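Local coordinates for protein intradiol ring-cleavage dioxygenase (Streptomyces sp. SirexAA-E, PDB 4ILT) that probably catalyses the iron(III)-dependent intradiol cleavage of catechol-type aromatic rings, as the dioxygenase part of a secreted enzyme that also carries a carbohydrate-binding domain, at residues 5-10 and 126-131; 36-41 and 77-82; 45-50 and 150-155; 89-94 and 118-123. All blocks are in the same frame, centred on the assembly; numbering follows the deposited sequence.

Contact 1. Residues 5-10 and 126-131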
loop_
_atom_site.group_PDB
_atom_site.type_symbol
_atom_site.label_atom_id
_atom_site.label_comp_id
_atom_site.label_asym_id
_atom_site.label_seq_id
_atom_site.Cartn_x
_atom_site.Cartn_y
_atom_site.Cartn_z
ATOM N N PRO A 5 7.764 0.310 -10.113
ATOM C CA PRO A 5 7.473 1.511 -10.894
ATOM C C PRO A 5 6.953 2.586 -9.981
ATOM O O PRO A 5 6.328 2.245 -8.996
ATOM C CB PRO A 5 6.323 1.079 -11.807
ATOM C CG PRO A 5 6.252 -0.368 -11.734
ATOM C CD PRO A 5 6.846 -0.793 -10.450
ATOM N N ASP A 6 7.219 3.847 -10.288
ATOM C CA ASP A 6 6.626 4.968 -9.563
ATOM C C ASP A 6 5.320 5.381 -10.237
ATOM O O ASP A 6 5.160 5.205 -11.440
ATOM C CB ASP A 6 7.577 6.156 -9.548
ATOM C CG ASP A 6 7.907 6.647 -10.955
ATOM O OD1 ASP A 6 8.183 5.795 -11.836
ATOM O OD2 ASP A 6 7.866 7.877 -11.186
ATOM N N GLN A 7 4.382 5.904 -9.455
ATOM C CA GLN A 7 3.144 6.474 -9.989
ATOM C C GLN A 7 2.798 7.806 -9.314
ATOM O O GLN A 7 3.525 8.274 -8.430
ATOM C CB GLN A 7 1.976 5.491 -9.866
ATOM C CG GLN A 7 2.158 4.197 -10.652
ATOM C CD GLN A 7 0.837 3.530 -10.989
ATOM O OE1 GLN A 7 -0.163 3.709 -10.293
ATOM N NE2 GLN A 7 0.829 2.752 -12.070
ATOM N N MET A 8 1.718 8.437 -9.770
ATOM C CA MET A 8 1.204 9.655 -9.152
ATOM C C MET A 8 0.897 9.493 -7.652
ATOM O O MET A 8 0.383 8.456 -7.208
ATOM C CB MET A 8 -0.103 10.050 -9.840
ATOM C CG MET A 8 0.030 11.004 -11.013
ATOM S SD MET A 8 -1.555 11.168 -11.865
ATOM C CE MET A 8 -2.692 10.870 -10.502
ATOM N N GLU A 9 1.146 10.558 -6.897
ATOM C CA GLU A 9 0.708 10.683 -5.512
ATOM C C GLU A 9 -0.818 10.771 -5.443
ATOM O O GLU A 9 -1.439 10.309 -4.482
ATOM C CB GLU A 9 1.324 11.946 -4.915
ATOM C CG GLU A 9 1.631 11.944 -3.443
ATOM C CD GLU A 9 2.367 13.222 -3.039
ATOM O OE1 GLU A 9 3.604 13.174 -2.832
ATOM O OE2 GLU A 9 1.711 14.282 -2.941
ATOM N N GLY A 10 -1.424 11.385 -6.452
ATOM C CA GLY A 10 -2.843 11.655 -6.405
ATOM C C GLY A 10 -3.124 12.877 -5.553
ATOM O O GLY A 10 -2.188 13.483 -5.022
ATOM N N ASP A 126 -8.825 2.226 -16.069
ATOM C CA ASP A 126 -7.941 3.162 -15.359
ATOM C C ASP A 126 -6.548 3.123 -15.986
ATOM O O ASP A 126 -5.947 2.061 -16.161
ATOM C CB ASP A 126 -7.889 2.861 -13.849
ATOM C CG ASP A 126 -7.118 3.938 -13.041
ATOM O OD1 ASP A 126 -6.296 4.686 -13.618
ATOM O OD2 ASP A 126 -7.349 4.050 -11.821
ATOM N N ALA A 127 -6.055 4.298 -16.354
ATOM C CA ALA A 127 -4.812 4.385 -17.089
ATOM C C ALA A 127 -3.630 4.154 -16.175
ATOM O O ALA A 127 -2.574 3.736 -16.643
ATOM C CB ALA A 127 -4.697 5.733 -17.784
ATOM N N LEU A 128 -3.809 4.423 -14.880
ATOM C CA LEU A 128 -2.738 4.232 -13.897
ATOM C C LEU A 128 -2.506 2.761 -13.536
ATOM O O LEU A 128 -1.471 2.415 -12.962
ATOM C CB LEU A 128 -3.010 5.007 -12.607
ATOM C CG LEU A 128 -2.821 6.517 -12.536
ATOM C CD1 LEU A 128 -3.049 6.953 -11.098
ATOM C CD2 LEU A 128 -1.442 6.905 -12.992
ATOM N N PHE A 129 -3.478 1.906 -13.846
ATOM C CA PHE A 129 -3.339 0.486 -13.561
ATOM C C PHE A 129 -2.149 -0.088 -14.320
ATOM O O PHE A 129 -1.986 0.139 -15.527
ATOM C CB PHE A 129 -4.595 -0.304 -13.886
ATOM C CG PHE A 129 -4.416 -1.792 -13.739
ATOM C CD1 PHE A 129 -4.553 -2.399 -12.498
ATOM C CD2 PHE A 129 -4.075 -2.585 -14.832
ATOM C CE1 PHE A 129 -4.390 -3.766 -12.358
ATOM C CE2 PHE A 129 -3.896 -3.944 -14.693
ATOM C CZ PHE A 129 -4.058 -4.536 -13.457
ATOM N N ASP A 130 -1.338 -0.836 -13.582
ATOM C CA ASP A 130 -0.097 -1.424 -14.059
ATOM C C ASP A 130 0.054 -2.806 -13.430
ATOM O O ASP A 130 0.034 -2.928 -12.202
ATOM C CB ASP A 130 1.062 -0.539 -13.624
ATOM C CG ASP A 130 2.389 -0.994 -14.179
ATOM O OD1 ASP A 130 2.530 -2.212 -14.469
ATOM O OD2 ASP A 130 3.300 -0.130 -14.294
ATOM N N PRO A 131 0.225 -3.848 -14.256
ATOM C CA PRO A 131 0.402 -5.205 -13.704
ATOM C C PRO A 131 1.549 -5.331 -12.679
ATOM O O PRO A 131 1.416 -6.071 -11.704
ATOM C CB PRO A 131 0.688 -6.056 -14.956
ATOM C CG PRO A 131 -0.064 -5.351 -16.039
ATOM C CD PRO A 131 0.065 -3.860 -15.720
HETATM O O HOH W 1 3.312 2.506 -13.684
#
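Gln7 faces Leu128 with their CA atoms 7.4 Å apart, and Pro5 faces Asp130 across a CA separation of 8.7 Å. The two irregular loops thus pass in opposite senses, and no backbone hydrogen bond joins them; a side chain spans the gap. With CG of Gln7 anti to the carbonyl carbon (chi1 -62°) and the chain extended beyond CG, NE2 donates to Leu128 O at 2.5 Å, a length that is suspiciously short and uncertain at this resolution. NE2 also donates to a water 3.0 Å away, and that water donates in turn to Asp130 OD2 at 2.7 Å; Asp130 OD1 is hydrogen-bonded to Ala132 N. The other branch, Gln7 OE1, is hydrogen-bonded to Tyr116 OH, which fixes the turn of the amide. In this transthyretin-clan domain, segment 5-10 runs beside strand 111-116, where Gln7 and Thr112 are joined by backbone hydrogen bonds. Leu128 is steadied from its own side by an Asx turn, Asp126 OD1 accepting from Leu128 N at 2.8 Å, while Asp126 OD2 forms a salt bridge with Arg95. Met8 crosses Leu128 at about a right angle, CE resting 4.0 Å from Leu128 CD1, and Pro5 CG comes within 3.9 Å of Asp130 OD2.

Contact 2. Residues 36-41 and 77-82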
loop_
_atom_site.group_PDB
_atom_site.type_symbol
_atom_site.label_atom_id
_atom_site.label_comp_id
_atom_site.label_asym_id
_atom_site.label_seq_id
_atom_site.Cartn_x
_atom_site.Cartn_y
_atom_site.Cartn_z
ATOM N N SER A 36 0.978 -7.695 3.245
ATOM C CA SER A 36 2.294 -7.980 3.815
ATOM C C SER A 36 3.228 -8.374 2.695
ATOM O O SER A 36 2.773 -8.744 1.613
ATOM C CB SER A 36 2.248 -9.096 4.864
ATOM O OG SER A 36 1.784 -10.313 4.299
ATOM N N GLY A 37 4.528 -8.304 2.944
ATOM C CA GLY A 37 5.501 -8.731 1.956
ATOM C C GLY A 37 6.906 -8.342 2.362
ATOM O O GLY A 37 7.209 -8.155 3.541
ATOM N N TYR A 38 7.786 -8.237 1.383
ATOM C CA TYR A 38 9.137 -7.778 1.669
ATOM C C TYR A 38 9.479 -6.573 0.822
ATOM O O TYR A 38 8.808 -6.276 -0.185
ATOM C CB TYR A 38 10.155 -8.895 1.418
ATOM C CG TYR A 38 9.891 -10.084 2.274
ATOM C CD1 TYR A 38 10.440 -10.166 3.536
ATOM C CD2 TYR A 38 9.075 -11.114 1.837
ATOM C CE1 TYR A 38 10.191 -11.240 4.339
ATOM C CE2 TYR A 38 8.829 -12.182 2.628
ATOM C CZ TYR A 38 9.389 -12.242 3.884
ATOM O OH TYR A 38 9.143 -13.304 4.707
ATOM N N VAL A 39 10.550 -5.912 1.229
ATOM C CA VAL A 39 11.201 -4.951 0.382
ATOM C C VAL A 39 12.564 -5.516 0.094
ATOM O O VAL A 39 13.315 -5.799 1.020
ATOM C CB VAL A 39 11.373 -3.571 1.056
ATOM C CG1 VAL A 39 12.256 -2.691 0.201
ATOM C CG2 VAL A 39 10.021 -2.901 1.284
ATOM N N PHE A 40 12.876 -5.721 -1.180
ATOM C CA PHE A 40 14.192 -6.202 -1.555
ATOM C C PHE A 40 14.932 -5.054 -2.173
ATOM O O PHE A 40 14.318 -4.124 -2.683
ATOM C CB PHE A 40 14.098 -7.361 -2.541
ATOM C CG PHE A 40 13.382 -8.562 -1.997
ATOM C CD1 PHE A 40 14.014 -9.414 -1.121
ATOM C CD2 PHE A 40 12.069 -8.831 -2.347
ATOM C CE1 PHE A 40 13.347 -10.536 -0.621
ATOM C CE2 PHE A 40 11.402 -9.936 -1.834
ATOM C CZ PHE A 40 12.040 -10.783 -0.974
ATOM N N GLY A 41 16.260 -5.110 -2.119
ATOM C CA GLY A 41 17.093 -4.136 -2.796
ATOM C C GLY A 41 17.717 -4.803 -4.006
ATOM O O GLY A 41 17.143 -5.748 -4.551
ATOM N N GLY A 77 10.943 -4.925 9.017
ATOM C CA GLY A 77 11.709 -5.523 10.072
ATOM C C GLY A 77 13.106 -5.882 9.622
ATOM O O GLY A 77 13.521 -5.591 8.500
ATOM N N ALA A 78 13.826 -6.539 10.519
ATOM C CA ALA A 78 15.190 -6.977 10.278
ATOM C C ALA A 78 15.281 -8.003 9.137
ATOM O O ALA A 78 16.305 -8.093 8.456
ATOM C CB ALA A 78 15.791 -7.551 11.578
ATOM N N ASP A 79 14.210 -8.763 8.922
ATOM C CA ASP A 79 14.198 -9.738 7.836
ATOM C C ASP A 79 13.590 -9.190 6.535
ATOM O O ASP A 79 13.443 -9.923 5.551
ATOM C CB ASP A 79 13.482 -11.019 8.256
ATOM C CG ASP A 79 12.001 -10.820 8.437
ATOM O OD1 ASP A 79 11.583 -9.672 8.692
ATOM O OD2 ASP A 79 11.254 -11.818 8.322
ATOM N N GLY A 80 13.286 -7.895 6.529
ATOM C CA GLY A 80 12.801 -7.207 5.346
ATOM C C GLY A 80 11.295 -7.164 5.210
ATOM O O GLY A 80 10.767 -6.543 4.305
ATOM N N SER A 81 10.593 -7.811 6.116
ATOM C CA SER A 81 9.152 -7.929 5.974
ATOM C C SER A 81 8.421 -6.661 6.369
ATOM O O SER A 81 8.927 -5.853 7.159
ATOM C CB SER A 81 8.619 -9.092 6.811
ATOM O OG SER A 81 8.572 -8.761 8.183
ATOM N N PHE A 82 7.226 -6.487 5.819
ATOM C CA PHE A 82 6.328 -5.445 6.286
ATOM C C PHE A 82 4.918 -5.998 6.492
ATOM O O PHE A 82 4.559 -7.038 5.922
ATOM C CB PHE A 82 6.317 -4.286 5.306
ATOM C CG PHE A 82 5.629 -4.587 3.999
ATOM C CD1 PHE A 82 4.261 -4.370 3.845
ATOM C CD2 PHE A 82 6.344 -5.085 2.928
ATOM C CE1 PHE A 82 3.635 -4.652 2.655
ATOM C CE2 PHE A 82 5.728 -5.351 1.748
ATOM C CZ PHE A 82 4.377 -5.138 1.607
#
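Gly37 and Phe82 bond to each other through both of their peptide groups: Phe82 N donates to Gly37 O at 2.8 Å, and Gly37 N donates to Phe82 O at 3.2 Å. A third bond, Val39 N to Gly80 O at 3.1 Å, flanks the Tyr38-Ser81 non-hydrogen-bonded pair. These backbone bonds join strand 81-87, an outermost strand of the mixed sheet in this transthyretin-clan domain, antiparallel to strand 32-40. Just before it, residues Gly77 to Gly80 form a type I turn closed by Gly80 N donating to Gly77 O, and Asp79 OD1 accepts from Ser81 OG at 3.2 Å. The packing is dominated by the Phe82 ring. Its CG sits between the backbone N and the carbonyl carbon (chi1 71°), which folds the ring back across the opposite strand, over the cross-strand glycine, with Gly37 N 3.3 Å above one face. With an alanine in place of Phe82 the ring is gone from over the Gly37 backbone, and Phe150, Leu52 and Phe54 would probably lose a packing partner. On the other face of the sheet, Tyr38 reaches over Ser81 of the paired strand, CE1 lying 3.6 Å from Ser81 CB, while the ring edge points at the Gly80 carbonyl carbon.

Contact 3. Residues 45-50 and 150-155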
loop_
_atom_site.group_PDB
_atom_site.type_symbol
_atom_site.label_atom_id
_atom_site.label_comp_id
_atom_site.label_asym_id
_atom_site.label_seq_id
_atom_site.Cartn_x
_atom_site.Cartn_y
_atom_site.Cartn_z
ATOM N N LYS A 45 18.636 -8.756 -1.775
ATOM C CA LYS A 45 18.860 -8.455 -0.369
ATOM C C LYS A 45 17.587 -7.925 0.276
ATOM O O LYS A 45 17.107 -6.856 -0.085
ATOM C CB LYS A 45 19.981 -7.426 -0.219
ATOM C CG LYS A 45 20.087 -6.845 1.181
ATOM C CD LYS A 45 21.511 -6.438 1.493
ATOM C CE LYS A 45 21.568 -5.586 2.730
ATOM N NZ LYS A 45 21.450 -4.182 2.234
ATOM N N PRO A 46 17.022 -8.677 1.233
ATOM C CA PRO A 46 15.891 -8.080 1.951
ATOM C C PRO A 46 16.365 -6.863 2.755
ATOM O O PRO A 46 17.390 -6.913 3.438
ATOM C CB PRO A 46 15.389 -9.227 2.843
ATOM C CG PRO A 46 16.511 -10.213 2.888
ATOM C CD PRO A 46 17.242 -10.085 1.605
ATOM N N LEU A 47 15.620 -5.772 2.637
ATOM C CA LEU A 47 16.037 -4.483 3.167
ATOM C C LEU A 47 15.381 -4.193 4.494
ATOM O O LEU A 47 14.205 -4.479 4.695
ATOM C CB LEU A 47 15.739 -3.352 2.173
ATOM C CG LEU A 47 16.408 -3.389 0.793
ATOM C CD1 LEU A 47 15.930 -2.239 -0.079
ATOM C CD2 LEU A 47 17.928 -3.406 0.896
ATOM N N THR A 48 16.181 -3.673 5.413
ATOM C CA THR A 48 15.745 -3.360 6.758
ATOM C C THR A 48 15.602 -1.839 6.953
ATOM O O THR A 48 16.266 -1.053 6.261
ATOM C CB THR A 48 16.724 -3.966 7.778
ATOM O OG1 THR A 48 16.209 -3.794 9.101
ATOM C CG2 THR A 48 18.107 -3.319 7.670
ATOM N N GLY A 49 14.694 -1.431 7.850
ATOM C CA GLY A 49 14.506 -0.027 8.199
ATOM C C GLY A 49 14.027 0.862 7.058
ATOM O O GLY A 49 14.271 2.079 7.075
ATOM N N VAL A 50 13.370 0.259 6.060
ATOM C CA VAL A 50 12.799 1.014 4.938
ATOM C C VAL A 50 11.430 1.603 5.301
ATOM O O VAL A 50 10.520 0.882 5.706
ATOM C CB VAL A 50 12.633 0.125 3.683
ATOM C CG1 VAL A 50 12.098 0.952 2.523
ATOM C CG2 VAL A 50 13.955 -0.512 3.294
ATOM N N PHE A 150 8.188 -5.088 -2.762
ATOM C CA PHE A 150 8.783 -3.911 -3.393
ATOM C C PHE A 150 10.208 -4.265 -3.797
ATOM O O PHE A 150 10.898 -4.969 -3.076
ATOM C CB PHE A 150 8.847 -2.744 -2.434
ATOM C CG PHE A 150 7.529 -2.271 -1.981
ATOM C CD1 PHE A 150 6.949 -2.808 -0.850
ATOM C CD2 PHE A 150 6.859 -1.278 -2.664
ATOM C CE1 PHE A 150 5.727 -2.368 -0.410
ATOM C CE2 PHE A 150 5.632 -0.820 -2.214
ATOM C CZ PHE A 150 5.067 -1.372 -1.093
ATOM N N VAL A 151 10.672 -3.732 -4.915
ATOM C CA VAL A 151 12.046 -3.936 -5.303
ATOM C C VAL A 151 12.628 -2.554 -5.490
ATOM O O VAL A 151 12.192 -1.800 -6.358
ATOM C CB VAL A 151 12.137 -4.751 -6.603
ATOM C CG1 VAL A 151 13.578 -4.797 -7.094
ATOM C CG2 VAL A 151 11.598 -6.164 -6.370
ATOM N N LEU A 152 13.627 -2.228 -4.680
ATOM C CA LEU A 152 14.246 -0.903 -4.729
ATOM C C LEU A 152 15.665 -0.939 -5.316
ATOM O O LEU A 152 16.507 -1.757 -4.947
ATOM C CB LEU A 152 14.266 -0.269 -3.328
ATOM C CG LEU A 152 12.895 -0.067 -2.683
ATOM C CD1 LEU A 152 13.013 0.577 -1.306
ATOM C CD2 LEU A 152 12.014 0.760 -3.603
ATOM N N ASP A 153 15.930 -0.042 -6.246
ATOM C CA ASP A 153 17.249 0.013 -6.830
ATOM C C ASP A 153 18.242 0.541 -5.837
ATOM O O ASP A 153 18.640 1.700 -5.921
ATOM C CB ASP A 153 17.228 0.916 -8.047
ATOM C CG ASP A 153 18.532 0.932 -8.746
ATOM O OD1 ASP A 153 19.329 0.007 -8.483
ATOM O OD2 ASP A 153 18.750 1.868 -9.540
ATOM N N VAL A 154 18.649 -0.315 -4.906
ATOM C CA VAL A 154 19.499 0.124 -3.810
ATOM C C VAL A 154 20.266 -1.053 -3.176
ATOM O O VAL A 154 19.693 -2.118 -2.931
ATOM C CB VAL A 154 18.617 0.865 -2.765
ATOM C CG1 VAL A 154 18.955 0.473 -1.340
ATOM C CG2 VAL A 154 18.719 2.362 -2.966
ATOM N N ALA A 155 21.567 -0.883 -2.948
ATOM C CA ALA A 155 22.358 -1.923 -2.282
ATOM C C ALA A 155 22.637 -1.605 -0.805
ATOM O O ALA A 155 21.730 -1.603 0.034
ATOM C CB ALA A 155 23.646 -2.189 -3.031
#
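Leu47, Val50, Leu152 and Val154 make the apolar, closely packed part of this contact. Leu47 and Leu152 meet at a slant, Leu47 CD1 coming to 4.1 Å from Leu152 CB. The same methyl also reaches Val154 CG1 at 4.3 Å, so one branch of Leu47 serves two residues of the far segment. Beside it, Val50 and Leu152 slide past each other in opposite directions, with Val50 CG1 4.0 Å from Leu152 CD1. Leu47 and Val50 are both buried. The rim is quite different. Lys45 and Ala155, whose CA atoms are 7.7 Å apart, are both exposed, and the lysine chain runs out extended before bending at its last torsion to bring NZ to 3.4 Å from Ala155 O; the CB of Ala155 points away. Outside the contact proper, Asp153 supports the C-terminal segment through a salt bridge with Arg42. The loop 45-50 carries the chain from strand 32-40 of the mixed sheet to strand 51-55 of the antiparallel sheet, and Thr76 OG1 bonds to both Leu47 O and Val50 N. The C-terminal segment continues from strand 144-151, and Val39 of strand 32-40 packs against Leu47, Val50 and Leu152 alike.

Contact 4. Residues 89-94 and 118-123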
loop_
_atom_site.group_PDB
_atom_site.type_symbol
_atom_site.label_atom_id
_atom_site.label_comp_id
_atom_site.label_asym_id
_atom_site.label_seq_id
_atom_site.Cartn_x
_atom_site.Cartn_y
_atom_site.Cartn_z
ATOM N N PRO A 89 -10.282 -0.825 0.286
ATOM C CA PRO A 89 -10.792 0.527 -0.001
ATOM C C PRO A 89 -11.864 0.526 -1.077
ATOM O O PRO A 89 -11.903 -0.386 -1.903
ATOM C CB PRO A 89 -9.543 1.299 -0.462
ATOM C CG PRO A 89 -8.649 0.270 -1.021
ATOM C CD PRO A 89 -8.894 -1.000 -0.184
ATOM N N GLY A 90 -12.767 1.502 -1.019
ATOM C CA GLY A 90 -13.845 1.587 -1.984
ATOM C C GLY A 90 -13.400 2.333 -3.224
ATOM O O GLY A 90 -12.308 2.929 -3.264
ATOM N N LEU A 91 -14.248 2.296 -4.245
ATOM C CA LEU A 91 -13.926 2.904 -5.510
ATOM C C LEU A 91 -14.135 4.408 -5.442
ATOM O O LEU A 91 -15.270 4.873 -5.398
ATOM C CB LEU A 91 -14.787 2.325 -6.619
ATOM C CG LEU A 91 -14.711 0.818 -6.757
ATOM C CD1 LEU A 91 -15.739 0.421 -7.778
ATOM C CD2 LEU A 91 -13.299 0.349 -7.128
ATOM N N TYR A 92 -13.048 5.162 -5.406
ATOM C CA TYR A 92 -13.116 6.602 -5.589
ATOM C C TYR A 92 -13.445 6.876 -7.069
ATOM O O TYR A 92 -12.923 6.208 -7.973
ATOM C CB TYR A 92 -11.788 7.218 -5.156
ATOM C CG TYR A 92 -11.614 8.669 -5.462
ATOM C CD1 TYR A 92 -12.082 9.660 -4.600
ATOM C CD2 TYR A 92 -10.924 9.061 -6.595
ATOM C CE1 TYR A 92 -11.894 11.029 -4.891
ATOM C CE2 TYR A 92 -10.728 10.413 -6.896
ATOM C CZ TYR A 92 -11.211 11.389 -6.045
ATOM O OH TYR A 92 -11.000 12.709 -6.377
ATOM N N PRO A 93 -14.318 7.855 -7.322
ATOM C CA PRO A 93 -14.758 8.175 -8.691
ATOM C C PRO A 93 -13.619 8.408 -9.701
ATOM O O PRO A 93 -12.783 9.289 -9.525
ATOM C CB PRO A 93 -15.570 9.457 -8.496
ATOM C CG PRO A 93 -16.095 9.348 -7.080
ATOM C CD PRO A 93 -15.048 8.622 -6.291
ATOM N N GLY A 94 -13.602 7.596 -10.757
ATOM C CA GLY A 94 -12.619 7.738 -11.820
ATOM C C GLY A 94 -11.362 6.895 -11.684
ATOM O O GLY A 94 -10.554 6.832 -12.610
ATOM N N PRO A 118 -6.482 -7.622 -7.962
ATOM C CA PRO A 118 -6.806 -8.462 -9.133
ATOM C C PRO A 118 -8.301 -8.482 -9.447
ATOM O O PRO A 118 -9.111 -8.434 -8.531
ATOM C CB PRO A 118 -6.379 -9.863 -8.697
ATOM C CG PRO A 118 -5.689 -9.707 -7.374
ATOM C CD PRO A 118 -6.108 -8.416 -6.785
ATOM N N GLY A 119 -8.660 -8.522 -10.725
ATOM C CA GLY A 119 -10.045 -8.732 -11.140
ATOM C C GLY A 119 -11.037 -7.609 -10.890
ATOM O O GLY A 119 -12.245 -7.819 -10.954
ATOM N N GLU A 120 -10.534 -6.422 -10.577
ATOM C CA GLU A 120 -11.346 -5.215 -10.565
ATOM C C GLU A 120 -11.696 -4.837 -12.004
ATOM O O GLU A 120 -10.800 -4.710 -12.831
ATOM C CB GLU A 120 -10.571 -4.064 -9.919
ATOM C CG GLU A 120 -10.477 -4.094 -8.420
ATOM C CD GLU A 120 -11.821 -4.197 -7.718
ATOM O OE1 GLU A 120 -11.916 -4.981 -6.747
ATOM O OE2 GLU A 120 -12.764 -3.468 -8.088
ATOM N N PRO A 121 -12.994 -4.715 -12.327
ATOM C CA PRO A 121 -13.418 -4.257 -13.667
ATOM C C PRO A 121 -12.769 -2.944 -14.141
ATOM O O PRO A 121 -12.410 -2.835 -15.319
ATOM C CB PRO A 121 -14.931 -4.076 -13.509
ATOM C CG PRO A 121 -15.303 -5.114 -12.466
ATOM C CD PRO A 121 -14.128 -5.192 -11.511
ATOM N N ARG A 122 -12.592 -1.973 -13.249
ATOM C CA ARG A 122 -11.971 -0.703 -13.636
ATOM C C ARG A 122 -10.478 -0.830 -13.985
ATOM O O ARG A 122 -9.823 0.153 -14.326
ATOM C CB ARG A 122 -12.135 0.352 -12.540
ATOM C CG ARG A 122 -13.528 0.839 -12.343
ATOM C CD ARG A 122 -13.566 2.063 -11.454
ATOM N NE ARG A 122 -14.945 2.321 -11.045
ATOM C CZ ARG A 122 -15.329 3.286 -10.212
ATOM N NH1 ARG A 122 -16.619 3.421 -9.915
ATOM N NH2 ARG A 122 -14.438 4.127 -9.691
ATOM N N ASN A 123 -9.930 -2.034 -13.905
ATOM C CA ASN A 123 -8.565 -2.218 -14.345
ATOM C C ASN A 123 -8.483 -2.077 -15.848
ATOM O O ASN A 123 -7.450 -1.667 -16.368
ATOM C CB ASN A 123 -7.972 -3.551 -13.876
ATOM C CG ASN A 123 -7.672 -3.572 -12.382
ATOM O OD1 ASN A 123 -7.676 -2.542 -11.705
ATOM N ND2 ASN A 123 -7.372 -4.753 -11.871
HETATM O O HOH W 2 -16.602 5.754 -7.976
#
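Arg122 reaches Leu91 by an extended chain: CG leaves beside the backbone N (chi1 -69°), and the side chain then runs straight to NE. Leu91, with the same kind of first torsion (chi1 -56°), approaches from the opposite direction, so that its CB lies over one face of the guanidinium, 3.5 Å from the plane and toward its outer part. Leu91 CD1 covers the group further, 3.8 Å from Arg122 CZ. The polar rim is used as well. Arg122 NH1 donates to a water at 3.0 Å, which itself donates to Leu91 O at 3.0 Å, while Arg122 NH2 is hydrogen-bonded to Arg95 O and has Tyr92 O at 3.1 Å near its plane. Exchanging Arg122 for an alanine removes the guanidinium that lies against Leu91 CB and CD1, and is likely to leave the bridging water and the Arg95 carbonyl without this donor. Glu120 brings OE2 to 4.0 Å from Leu91 CD2; its OE1 forms a salt bridge with Arg97. This is a join between two surface loops of the domain. Segment 89-94 leads from strand 81-87 to strand 98-104, which carries the iron ligands His98 and His100, and segment 118-123 follows strand 111-116.

The four contacts divide between two ends of the domain. Contacts 1 and 4 lie at the iron end, their centres about 13 Å apart, and touch through simple packing of Phe129 against Asn123. The side chains of Leu128 in contact 1 and Tyr92 in contact 4 lie about 7 Å and 6 Å from the iron(III) ion, which Tyr63, His98 and His100 bind. Contacts 2 and 3, with centres about 8 Å apart, lie on neighbouring strands of one sheet, 32-40 and 144-151, and join through Leu47 N and Val39 O, 2.8 Å apart. Centres of contacts 3 and 4 are about 29 Å apart, on opposite sides of the chain's centre.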